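Prolyl endopeptidase (PDB 2BKL) probably cleaves oligopeptides after proline, and far less readily after alanine, as an S9A-family serine peptidase built from a beta-propeller and an alpha/beta-hydrolase domain. Local coordinates at residues K180-E185 with H207-E212; T448-Y453 with D507-A512; A541-R546 with R604-L609; L559-R564 with P595-R600. All blocks are in the same frame, centred on the assembly; numbering follows the deposited sequence.

Interaction 1. Residues K180-E185 with H207-E212; sequences KGFYYE and HTLGTE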
# COMPACT_ATOMS: atom_id res chain seq x y z
N LYS A 180 18.08 11.08 -22.95
CA LYS A 180 18.73 12.36 -22.65
C LYS A 180 18.13 13.08 -21.44
O LYS A 180 18.71 14.06 -20.96
CB LYS A 180 18.69 13.27 -23.88
CG LYS A 180 19.58 12.76 -25.01
CD LYS A 180 20.02 13.84 -25.98
CE LYS A 180 21.00 13.31 -27.04
NZ LYS A 180 22.17 12.61 -26.42
N GLY A 181 17.03 12.57 -20.91
CA GLY A 181 16.39 13.17 -19.75
C GLY A 181 15.07 12.49 -19.48
O GLY A 181 14.70 11.47 -20.12
N PHE A 182 14.35 12.97 -18.48
CA PHE A 182 13.12 12.33 -18.06
C PHE A 182 12.08 13.34 -17.57
O PHE A 182 12.41 14.42 -17.05
CB PHE A 182 13.40 11.29 -16.99
CG PHE A 182 14.20 11.81 -15.82
CD1 PHE A 182 13.58 12.52 -14.78
CD2 PHE A 182 15.56 11.53 -15.72
CE1 PHE A 182 14.34 12.98 -13.69
CE2 PHE A 182 16.31 11.99 -14.62
CZ PHE A 182 15.69 12.69 -13.62
N TYR A 183 10.81 13.00 -17.78
CA TYR A 183 9.68 13.69 -17.15
C TYR A 183 9.50 13.19 -15.73
O TYR A 183 9.71 12.02 -15.45
CB TYR A 183 8.40 13.39 -17.93
CG TYR A 183 8.36 13.98 -19.32
CD1 TYR A 183 7.93 15.30 -19.55
CD2 TYR A 183 8.72 13.23 -20.43
CE1 TYR A 183 7.88 15.82 -20.80
CE2 TYR A 183 8.71 13.77 -21.69
CZ TYR A 183 8.27 15.06 -21.87
OH TYR A 183 8.21 15.63 -23.12
N TYR A 184 9.09 14.07 -14.84
CA TYR A 184 8.88 13.66 -13.45
C TYR A 184 7.97 14.65 -12.72
O TYR A 184 7.79 15.79 -13.14
CB TYR A 184 10.22 13.50 -12.69
CG TYR A 184 10.93 14.82 -12.48
CD1 TYR A 184 11.58 15.48 -13.52
CD2 TYR A 184 10.85 15.47 -11.27
CE1 TYR A 184 12.19 16.72 -13.32
CE2 TYR A 184 11.48 16.71 -11.07
CZ TYR A 184 12.12 17.34 -12.10
OH TYR A 184 12.71 18.57 -11.91
N GLU A 185 7.43 14.17 -11.62
CA GLU A 185 6.54 14.90 -10.72
C GLU A 185 7.37 15.54 -9.63
O GLU A 185 8.14 14.86 -8.95
CB GLU A 185 5.55 13.95 -10.09
CG GLU A 185 4.65 13.17 -11.04
CD GLU A 185 5.32 12.14 -11.96
OE1 GLU A 185 6.34 11.54 -11.63
OE2 GLU A 185 4.81 11.91 -13.10
N HIS A 207 13.61 17.01 -16.89
CA HIS A 207 15.01 17.21 -16.53
C HIS A 207 15.89 16.69 -17.67
O HIS A 207 15.81 15.51 -18.03
CB HIS A 207 15.39 16.48 -15.25
CG HIS A 207 16.82 16.67 -14.91
ND1 HIS A 207 17.36 17.92 -14.76
CD2 HIS A 207 17.85 15.80 -14.80
CE1 HIS A 207 18.66 17.81 -14.53
NE2 HIS A 207 18.98 16.54 -14.54
N THR A 208 16.69 17.57 -18.24
CA THR A 208 17.70 17.17 -19.21
C THR A 208 18.98 16.77 -18.47
O THR A 208 19.49 17.56 -17.65
CB THR A 208 17.98 18.33 -20.17
OG1 THR A 208 16.81 18.63 -20.97
CG2 THR A 208 19.10 17.95 -21.18
N LEU A 209 19.49 15.57 -18.68
CA LEU A 209 20.67 15.11 -17.97
C LEU A 209 21.83 16.05 -18.24
O LEU A 209 22.05 16.47 -19.38
CB LEU A 209 21.11 13.72 -18.43
CG LEU A 209 20.32 12.49 -18.04
CD1 LEU A 209 21.14 11.21 -18.33
CD2 LEU A 209 19.91 12.51 -16.59
N GLY A 210 22.57 16.35 -17.18
CA GLY A 210 23.77 17.15 -17.29
C GLY A 210 23.53 18.64 -17.15
O GLY A 210 24.48 19.40 -17.19
N THR A 211 22.28 19.04 -16.93
CA THR A 211 21.97 20.45 -16.75
C THR A 211 21.48 20.67 -15.36
O THR A 211 21.03 19.74 -14.70
CB THR A 211 20.89 20.92 -17.74
OG1 THR A 211 19.65 20.26 -17.45
CG2 THR A 211 21.24 20.49 -19.16
N GLU A 212 21.55 21.93 -14.91
CA GLU A 212 21.04 22.30 -13.59
C GLU A 212 19.53 22.11 -13.50
O GLU A 212 18.82 22.57 -14.38
CB GLU A 212 21.36 23.77 -13.29
CG GLU A 212 22.85 24.07 -13.27
CD GLU A 212 23.38 24.60 -14.61
OE1 GLU A 212 22.82 24.27 -15.69
OE2 GLU A 212 24.38 25.36 -14.58
O HOH W 1 21.16 15.08 -21.64
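Phe182 and His207 face each other as an antiparallel hydrogen-bonded pair and put their rings on the same side of the sheet. Phe182 N gives its hydrogen to His207 O at 3.0 Å, and His207 N returns one to Phe182 O at 2.9 Å along a nearly straight 172° path. One position on, Gly181 and Thr208 form a non-hydrogen-bonded pair, with Gly181 CA only 3.0 Å from His207 O; a beta carbon on the glycine would collide with that carbonyl. His207 CB lies over one face of the Phe182 ring, a CH-pi contact offset toward the rim, and the same methylene meets Tyr184 CE1 at 3.7 Å. The imidazole follows CG anti to the backbone N (chi1 179°), running side by side with the phenylalanine, their planes 56° apart. The Leu209 side chain crosses that of Phe182 at about a right angle, CD2 meeting CE2. Where pairing stops, Leu209 N still bonds Lys180 O at 2.8 Å, and a water bridges that oxygen to Leu209 O. Beyond it a type II turn, Thr208 to Thr211, is tied by Thr211 OG1 and N, both reaching Thr208 O from one face of its plane. Farther out, Asp163 and Asp216 hold the two imidazole nitrogens, and Asp216 also takes Tyr184 OH. In this propeller blade, backbone bonds join the strands while carboxylates hold the imidazole and the tyrosine hydroxyl, which would be expected to favour a cationic imidazole.

Interaction 2. Residues T448-Y453 with D507-A512; sequences TLLYGY and DDFHAA. With ZAH (N-[(benzyloxy)carbonyl]-L-alanyl-L-proline), chain C.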
# COMPACT_ATOMS: atom_id res chain seq x y z
N THR A 448 -6.63 -16.60 17.20
CA THR A 448 -6.93 -16.18 15.85
C THR A 448 -6.56 -14.73 15.66
O THR A 448 -6.77 -13.93 16.54
CB THR A 448 -8.43 -16.42 15.60
OG1 THR A 448 -8.69 -17.82 15.68
CG2 THR A 448 -8.90 -15.98 14.21
N LEU A 449 -5.99 -14.43 14.51
CA LEU A 449 -5.61 -13.08 14.12
C LEU A 449 -6.36 -12.75 12.83
O LEU A 449 -6.17 -13.41 11.82
CB LEU A 449 -4.12 -12.99 13.90
CG LEU A 449 -3.54 -11.65 13.46
CD1 LEU A 449 -3.78 -10.59 14.44
CD2 LEU A 449 -2.03 -11.84 13.25
N LEU A 450 -7.18 -11.72 12.88
CA LEU A 450 -8.06 -11.31 11.79
C LEU A 450 -7.57 -9.95 11.29
O LEU A 450 -7.47 -8.99 12.07
CB LEU A 450 -9.51 -11.20 12.29
CG LEU A 450 -10.51 -10.47 11.38
CD1 LEU A 450 -10.65 -11.18 10.02
CD2 LEU A 450 -11.83 -10.32 12.07
N TYR A 451 -7.26 -9.91 10.01
CA TYR A 451 -6.67 -8.76 9.34
C TYR A 451 -7.65 -8.19 8.31
O TYR A 451 -8.34 -8.92 7.59
CB TYR A 451 -5.40 -9.23 8.63
CG TYR A 451 -4.63 -8.23 7.80
CD1 TYR A 451 -4.25 -7.03 8.34
CD2 TYR A 451 -4.17 -8.56 6.53
CE1 TYR A 451 -3.47 -6.11 7.60
CE2 TYR A 451 -3.39 -7.67 5.79
CZ TYR A 451 -3.10 -6.43 6.34
OH TYR A 451 -2.35 -5.47 5.65
N GLY A 452 -7.67 -6.87 8.21
CA GLY A 452 -8.45 -6.19 7.20
C GLY A 452 -7.90 -4.81 6.90
O GLY A 452 -7.01 -4.32 7.58
N TYR A 453 -8.42 -4.20 5.84
CA TYR A 453 -8.06 -2.84 5.45
C TYR A 453 -9.34 -2.08 5.14
O TYR A 453 -9.83 -1.37 6.00
CB TYR A 453 -7.06 -2.85 4.30
CG TYR A 453 -6.52 -1.50 3.87
CD1 TYR A 453 -5.51 -0.88 4.58
CD2 TYR A 453 -6.98 -0.87 2.74
CE1 TYR A 453 -4.98 0.33 4.15
CE2 TYR A 453 -6.47 0.36 2.32
CZ TYR A 453 -5.48 0.95 3.03
OH TYR A 453 -4.96 2.15 2.58
N ASP A 507 -18.88 -2.61 9.71
CA ASP A 507 -19.89 -3.67 9.85
C ASP A 507 -19.45 -5.00 9.22
O ASP A 507 -19.63 -6.06 9.81
CB ASP A 507 -21.22 -3.24 9.30
CG ASP A 507 -21.86 -2.13 10.07
OD1 ASP A 507 -21.53 -1.90 11.26
OD2 ASP A 507 -22.73 -1.46 9.52
N ASP A 508 -18.82 -4.95 8.06
CA ASP A 508 -18.25 -6.14 7.45
C ASP A 508 -17.21 -6.78 8.35
O ASP A 508 -17.13 -7.98 8.43
CB ASP A 508 -17.62 -5.83 6.09
CG ASP A 508 -18.61 -5.44 5.02
OD1 ASP A 508 -19.85 -5.55 5.20
OD2 ASP A 508 -18.17 -4.97 3.95
N PHE A 509 -16.40 -5.98 9.04
CA PHE A 509 -15.35 -6.53 9.90
C PHE A 509 -15.92 -7.12 11.17
O PHE A 509 -15.49 -8.21 11.58
CB PHE A 509 -14.34 -5.43 10.22
CG PHE A 509 -12.97 -5.91 10.64
CD1 PHE A 509 -12.20 -6.73 9.83
CD2 PHE A 509 -12.43 -5.52 11.84
CE1 PHE A 509 -10.92 -7.11 10.20
CE2 PHE A 509 -11.14 -5.91 12.21
CZ PHE A 509 -10.40 -6.71 11.37
N HIS A 510 -16.86 -6.42 11.82
CA HIS A 510 -17.51 -7.02 12.98
C HIS A 510 -18.13 -8.40 12.60
O HIS A 510 -18.04 -9.34 13.37
CB HIS A 510 -18.62 -6.18 13.53
CG HIS A 510 -18.22 -4.83 14.06
ND1 HIS A 510 -17.25 -4.66 15.02
CD2 HIS A 510 -18.75 -3.60 13.83
CE1 HIS A 510 -17.17 -3.38 15.33
NE2 HIS A 510 -18.06 -2.71 14.61
N ALA A 511 -18.74 -8.49 11.43
CA ALA A 511 -19.37 -9.74 10.99
C ALA A 511 -18.34 -10.83 10.74
O ALA A 511 -18.63 -12.00 10.96
CB ALA A 511 -20.23 -9.48 9.77
N ALA A 512 -17.13 -10.48 10.29
CA ALA A 512 -16.06 -11.47 10.13
C ALA A 512 -15.69 -12.04 11.50
O ALA A 512 -15.51 -13.25 11.64
CB ALA A 512 -14.84 -10.86 9.49
C1 ZAH C . -2.73 4.29 4.77
O2 ZAH C . -3.93 3.57 4.57
C3 ZAH C . -2.80 5.74 4.23
C4 ZAH C . -3.86 6.57 4.96
C5 ZAH C . -5.14 6.44 4.15
C6 ZAH C . -4.74 6.10 2.74
N7 ZAH C . -3.30 5.85 2.85
C8 ZAH C . -2.53 5.63 1.78
O9 ZAH C . -1.23 5.49 1.99
C10 ZAH C . -3.05 5.83 0.34
C11 ZAH C . -3.71 4.50 -0.00
N14 ZAH C . -1.98 6.07 -0.59
C15 ZAH C . -1.36 7.23 -0.64
O16 ZAH C . -1.74 8.24 0.09
O17 ZAH C . -0.26 7.37 -1.55
C18 ZAH C . 0.46 8.62 -1.42
C19 ZAH C . 1.78 8.60 -2.19
C20 ZAH C . 1.76 8.52 -3.59
C21 ZAH C . 2.95 8.49 -4.31
C22 ZAH C . 4.17 8.57 -3.63
C23 ZAH C . 4.20 8.67 -2.24
C24 ZAH C . 3.01 8.69 -1.52
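Leu450 and Phe509 meet from opposite directions, one from the strand and the other from helix 503-518. Followed outward, the phenylalanine has CG anti to the backbone N (chi1 -158°), which swings the ring from CB toward the strand. CE1 does most of the touching: it lies 3.6 Å from Leu450 CG, 3.8 Å from Gly452 N and 3.9 Å from Tyr451 C, the last approaching at the ring's edge. CZ, at the tip, meets Leu450 CG at 3.8 Å. Over one face of the ring sits Leu450 CD2, a CH-pi contact; the same methyl touches Ala512 CB at 4.0 Å. Gly452 matters here because a beta carbon on it would run into Phe509 CE1. With an alanine at Leu450 the methyl over the Phe509 face is gone, which would probably open a gap beside Ala512 and let the ring shift. Farther along the chain, Tyr453, whose CB points away from the helix, gives its OH hydrogen to O2 of the bound Z-Ala-Pro at 2.7 Å, which brings this segment to the ligand pocket. The axes of strand 448-451 and helix 507-512 run nearly antiparallel, at 162°, and come within 10.0 Å, as for a helix packed on the central sheet of the alpha/beta-hydrolase domain; Phe509 also rests on Leu538 and Ala542 of helix 534-545 and on Ile529 of the neighbouring strand 527-532.

Interaction 3. Residues A541-R546 with R604-L609; sequences AAMTQR and RYPALL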
# COMPACT_ATOMS: atom_id res chain seq x y z
N ALA A 541 -11.97 1.68 15.09
CA ALA A 541 -13.42 1.72 15.00
C ALA A 541 -14.01 0.43 15.57
O ALA A 541 -14.95 0.45 16.34
CB ALA A 541 -13.84 1.95 13.56
N ALA A 542 -13.41 -0.69 15.22
CA ALA A 542 -13.93 -1.98 15.66
C ALA A 542 -13.88 -2.04 17.19
O ALA A 542 -14.86 -2.44 17.82
CB ALA A 542 -13.16 -3.11 15.04
N MET A 543 -12.76 -1.63 17.80
CA MET A 543 -12.59 -1.80 19.24
C MET A 543 -13.42 -0.81 20.03
O MET A 543 -13.80 -1.10 21.15
CB MET A 543 -11.13 -1.77 19.65
CG MET A 543 -10.52 -0.45 19.75
SD MET A 543 -8.85 -0.50 20.54
CE MET A 543 -9.03 -0.64 22.05
N THR A 544 -13.72 0.36 19.45
CA THR A 544 -14.56 1.34 20.14
C THR A 544 -16.04 1.04 19.99
O THR A 544 -16.84 1.37 20.88
CB THR A 544 -14.24 2.79 19.71
OG1 THR A 544 -14.25 2.93 18.29
CG2 THR A 544 -12.84 3.26 20.20
N GLN A 545 -16.44 0.45 18.87
CA GLN A 545 -17.85 0.09 18.63
C GLN A 545 -18.32 -1.18 19.31
O GLN A 545 -19.42 -1.22 19.88
CB GLN A 545 -18.12 -0.03 17.12
CG GLN A 545 -17.98 1.31 16.42
CD GLN A 545 -18.32 1.28 14.95
OE1 GLN A 545 -18.48 0.22 14.34
NE2 GLN A 545 -18.42 2.47 14.36
N ARG A 546 -17.50 -2.23 19.24
CA ARG A 546 -17.88 -3.55 19.71
C ARG A 546 -16.71 -4.20 20.41
O ARG A 546 -16.22 -5.26 19.99
CB ARG A 546 -18.34 -4.42 18.55
CG ARG A 546 -19.55 -3.88 17.81
CD ARG A 546 -20.83 -4.16 18.45
NE ARG A 546 -21.13 -5.59 18.62
CZ ARG A 546 -21.52 -6.46 17.68
NH1 ARG A 546 -21.65 -6.16 16.40
NH2 ARG A 546 -21.80 -7.70 18.06
N ARG A 604 -14.47 -2.35 29.48
CA ARG A 604 -13.25 -3.14 29.41
C ARG A 604 -12.92 -3.32 27.94
O ARG A 604 -13.64 -3.98 27.19
CB ARG A 604 -13.40 -4.49 30.11
CG ARG A 604 -13.81 -4.39 31.59
CD ARG A 604 -14.46 -5.67 32.17
NE ARG A 604 -13.57 -6.35 33.11
CZ ARG A 604 -12.59 -7.19 32.77
NH1 ARG A 604 -12.37 -7.50 31.50
NH2 ARG A 604 -11.84 -7.74 33.72
N TYR A 605 -11.82 -2.71 27.52
CA TYR A 605 -11.38 -2.77 26.15
C TYR A 605 -10.51 -3.99 25.94
O TYR A 605 -9.90 -4.51 26.87
CB TYR A 605 -10.62 -1.47 25.76
CG TYR A 605 -11.61 -0.34 25.58
CD1 TYR A 605 -12.41 -0.26 24.44
CD2 TYR A 605 -11.81 0.62 26.58
CE1 TYR A 605 -13.31 0.73 24.29
CE2 TYR A 605 -12.75 1.60 26.44
CZ TYR A 605 -13.50 1.66 25.31
OH TYR A 605 -14.49 2.60 25.18
N PRO A 606 -10.38 -4.39 24.69
CA PRO A 606 -9.34 -5.35 24.34
C PRO A 606 -7.97 -4.80 24.68
O PRO A 606 -7.76 -3.58 24.67
CB PRO A 606 -9.46 -5.48 22.82
CG PRO A 606 -10.74 -4.91 22.45
CD PRO A 606 -11.17 -3.99 23.52
N ALA A 607 -7.01 -5.67 24.94
CA ALA A 607 -5.60 -5.26 25.03
C ALA A 607 -5.19 -4.58 23.72
O ALA A 607 -5.61 -5.02 22.66
CB ALA A 607 -4.72 -6.47 25.32
N LEU A 608 -4.35 -3.55 23.80
CA LEU A 608 -4.01 -2.74 22.65
C LEU A 608 -2.51 -2.59 22.51
O LEU A 608 -1.84 -2.19 23.47
CB LEU A 608 -4.66 -1.37 22.78
CG LEU A 608 -4.34 -0.31 21.75
CD1 LEU A 608 -4.81 -0.78 20.36
CD2 LEU A 608 -5.01 1.02 22.10
N LEU A 609 -1.97 -2.91 21.33
CA LEU A 609 -0.60 -2.60 20.96
C LEU A 609 -0.62 -1.65 19.76
O LEU A 609 -1.08 -2.02 18.69
CB LEU A 609 0.18 -3.87 20.61
CG LEU A 609 1.61 -3.72 20.09
CD1 LEU A 609 2.48 -2.94 21.08
CD2 LEU A 609 2.24 -5.08 19.76
O HOH W 2 -16.65 1.89 23.48
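With chi1 at 79°, Met543 holds CG between its backbone N and carbonyl carbon; the chain then runs extended to SD before bending at chi3 (-78°), which carries CE to Tyr605 CB at 4.1 Å. The sulfur itself faces Leu608, with SD 4.1 Å from CD1 and the two side chains at about a right angle. Nearer the helix, Met543 CB meets CG of the Pro606 ring at 4.2 Å, so one methionine touches Tyr605, Pro606 and Leu608. Tyr605 turns its ring edge to the helix: Met543 O lies close to the ring plane, 3.7 Å from CE1, and Thr544 CA is at the same rim. At the end of that ring a water donates both to Tyr605 OH, at 2.8 Å, and to Thr544 O, at 2.7 Å, while the hydroxyl is also bonded to Arg600 O. Phe627 of helix 622-632 packs on Met543, Thr544 and Leu608. The contact fastens the last turn of helix 534-545 to the start of a central-sheet strand in the alpha/beta-hydrolase domain. No direct hydrogen bond crosses it: the flexible thioether fits several apolar surfaces, and the water links a carbonyl near the helix end to the tyrosine hydroxyl.

Interaction 4. Residues L559-R564 with P595-R600; sequences LLDMVR and PYHHVR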
# COMPACT_ATOMS: atom_id res chain seq x y z
N LEU A 559 -4.85 6.24 11.35
CA LEU A 559 -5.74 7.39 11.43
C LEU A 559 -6.80 7.10 12.47
O LEU A 559 -7.47 6.07 12.39
CB LEU A 559 -6.41 7.62 10.07
CG LEU A 559 -5.50 8.09 8.95
CD1 LEU A 559 -6.14 7.95 7.59
CD2 LEU A 559 -5.05 9.54 9.20
N LEU A 560 -6.98 8.01 13.45
CA LEU A 560 -7.93 7.77 14.54
C LEU A 560 -8.76 8.99 14.96
O LEU A 560 -9.85 8.81 15.46
CB LEU A 560 -7.26 7.12 15.77
CG LEU A 560 -6.60 5.78 15.52
CD1 LEU A 560 -5.60 5.40 16.58
CD2 LEU A 560 -7.60 4.69 15.34
N ASP A 561 -8.23 10.22 14.82
CA ASP A 561 -9.05 11.43 14.99
C ASP A 561 -9.50 11.87 13.61
O ASP A 561 -8.75 12.50 12.85
CB ASP A 561 -8.27 12.55 15.70
CG ASP A 561 -9.07 13.80 15.88
OD1 ASP A 561 -10.12 13.96 15.21
OD2 ASP A 561 -8.69 14.69 16.70
N MET A 562 -10.72 11.47 13.25
CA MET A 562 -11.21 11.70 11.89
C MET A 562 -11.86 13.06 11.74
O MET A 562 -12.22 13.45 10.65
CB MET A 562 -12.15 10.58 11.46
CG MET A 562 -11.45 9.24 11.44
SD MET A 562 -10.06 9.15 10.29
CE MET A 562 -10.83 9.39 8.76
N VAL A 563 -12.01 13.79 12.84
CA VAL A 563 -12.48 15.17 12.80
C VAL A 563 -11.33 16.10 12.41
O VAL A 563 -11.56 17.17 11.84
CB VAL A 563 -13.11 15.55 14.15
CG1 VAL A 563 -13.50 17.02 14.19
CG2 VAL A 563 -14.32 14.66 14.44
N ARG A 564 -10.09 15.72 12.72
CA ARG A 564 -8.94 16.58 12.48
C ARG A 564 -7.88 16.00 11.51
O ARG A 564 -6.88 16.63 11.23
CB ARG A 564 -8.25 16.94 13.79
CG ARG A 564 -9.11 17.78 14.70
CD ARG A 564 -8.51 18.11 16.03
NE ARG A 564 -7.25 18.83 15.99
CZ ARG A 564 -7.12 20.15 15.74
NH1 ARG A 564 -8.17 20.89 15.40
NH2 ARG A 564 -5.90 20.69 15.82
N PRO A 595 -12.62 7.09 15.89
CA PRO A 595 -12.35 6.28 17.08
C PRO A 595 -11.94 7.08 18.32
O PRO A 595 -12.33 6.75 19.43
CB PRO A 595 -11.24 5.32 16.61
CG PRO A 595 -11.58 5.15 15.17
CD PRO A 595 -11.98 6.52 14.68
N TYR A 596 -11.14 8.12 18.12
CA TYR A 596 -10.66 8.95 19.22
C TYR A 596 -11.80 9.57 20.01
O TYR A 596 -11.64 9.81 21.20
CB TYR A 596 -9.75 10.03 18.67
CG TYR A 596 -9.33 11.08 19.66
CD1 TYR A 596 -8.55 10.77 20.76
CD2 TYR A 596 -9.71 12.39 19.50
CE1 TYR A 596 -8.15 11.73 21.67
CE2 TYR A 596 -9.32 13.38 20.42
CZ TYR A 596 -8.53 13.03 21.47
OH TYR A 596 -8.14 14.07 22.29
N HIS A 597 -12.94 9.80 19.35
CA HIS A 597 -14.11 10.41 19.97
C HIS A 597 -15.12 9.40 20.49
O HIS A 597 -16.22 9.79 20.93
CB HIS A 597 -14.79 11.37 18.99
CG HIS A 597 -13.88 12.47 18.57
ND1 HIS A 597 -13.14 12.41 17.41
CD2 HIS A 597 -13.58 13.65 19.16
CE1 HIS A 597 -12.40 13.50 17.32
NE2 HIS A 597 -12.66 14.28 18.36
N HIS A 598 -14.76 8.12 20.49
CA HIS A 598 -15.67 7.07 20.91
C HIS A 598 -15.08 6.08 21.89
O HIS A 598 -15.54 4.93 22.01
CB HIS A 598 -16.25 6.37 19.68
CG HIS A 598 -17.22 7.24 18.94
ND1 HIS A 598 -18.56 7.33 19.28
CD2 HIS A 598 -17.03 8.11 17.92
CE1 HIS A 598 -19.15 8.20 18.48
NE2 HIS A 598 -18.24 8.70 17.66
N VAL A 599 -14.09 6.54 22.65
CA VAL A 599 -13.54 5.74 23.76
C VAL A 599 -14.46 5.97 24.98
O VAL A 599 -14.22 6.86 25.78
CB VAL A 599 -12.08 6.06 24.05
CG1 VAL A 599 -11.53 5.18 25.16
CG2 VAL A 599 -11.24 5.93 22.78
N ARG A 600 -15.56 5.24 25.02
CA ARG A 600 -16.53 5.40 26.12
C ARG A 600 -15.94 4.92 27.43
O ARG A 600 -15.17 3.98 27.46
CB ARG A 600 -17.79 4.61 25.83
CG ARG A 600 -18.61 5.13 24.64
CD ARG A 600 -19.79 4.24 24.23
NE ARG A 600 -19.52 2.86 24.60
CZ ARG A 600 -19.64 1.79 23.83
NH1 ARG A 600 -20.10 1.88 22.57
NH2 ARG A 600 -19.33 0.59 24.33
O HOH W 3 -10.65 16.33 17.87
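Leu560 O accepts the hydrogen of Tyr596 N at 3.0 Å, nearly straight at the hydrogen (167°) though the donor stands above the carbonyl plane, and this bond joins two loops of the alpha/beta-hydrolase domain, one after strand 552-556, the other after helix 584-593. The same oxygen lies 3.2 Å from Pro595 CD, while Leu560 CD2 packs on Pro595 CB at 3.9 Å. Asp561, with CG anti to the backbone N (chi1 179°), brings its carboxylate to both rings. OD1 approaches the His597 ring at its edge, near CE1, with the carboxylate turned 80° to the imidazole; it also accepts weak bonds from Val563 N and Arg564 N. OD2 lies beside Tyr596 CD2 and pairs with Lys626. Replacing Asp561 with an alanine would probably leave Lys626 without this anionic mate and the amides of Val563 and Arg564 without their shared, weakly bound acceptor. Ser594 holds His597 ND1, and Asp22 takes Tyr596 OH. Leu559, just before Leu560, touches the bound Z-Ala-Pro. Val563 CG2 closes on His597 CE1 at 3.7 Å, and a water bridges the aspartate and histidine side chains, 2.8 Å from Asp561 OD2 and 2.9 Å from His597 NE2.

Overall arrangement
Interaction 1 stands apart in the propeller, its centre more than 40 Å from the other three, partly buried and held chiefly by strand-to-strand backbone bonds. The others share the alpha/beta-hydrolase domain and are buried. Interactions 2 and 3 each pack a helix on the same sheet, largely through apolar side chains, and meet where His510 NE2 lies 3.0 Å from Gln545 OE1, a probable hydrogen bond. Interaction 4 joins loops instead, mixing a backbone bond with a carboxylate and imidazole; its segments fall between those of interaction 3, which it touches through Tyr605 and Arg600. Interactions 2 and 4 do not touch, yet each carries a residue to the ligand pocket.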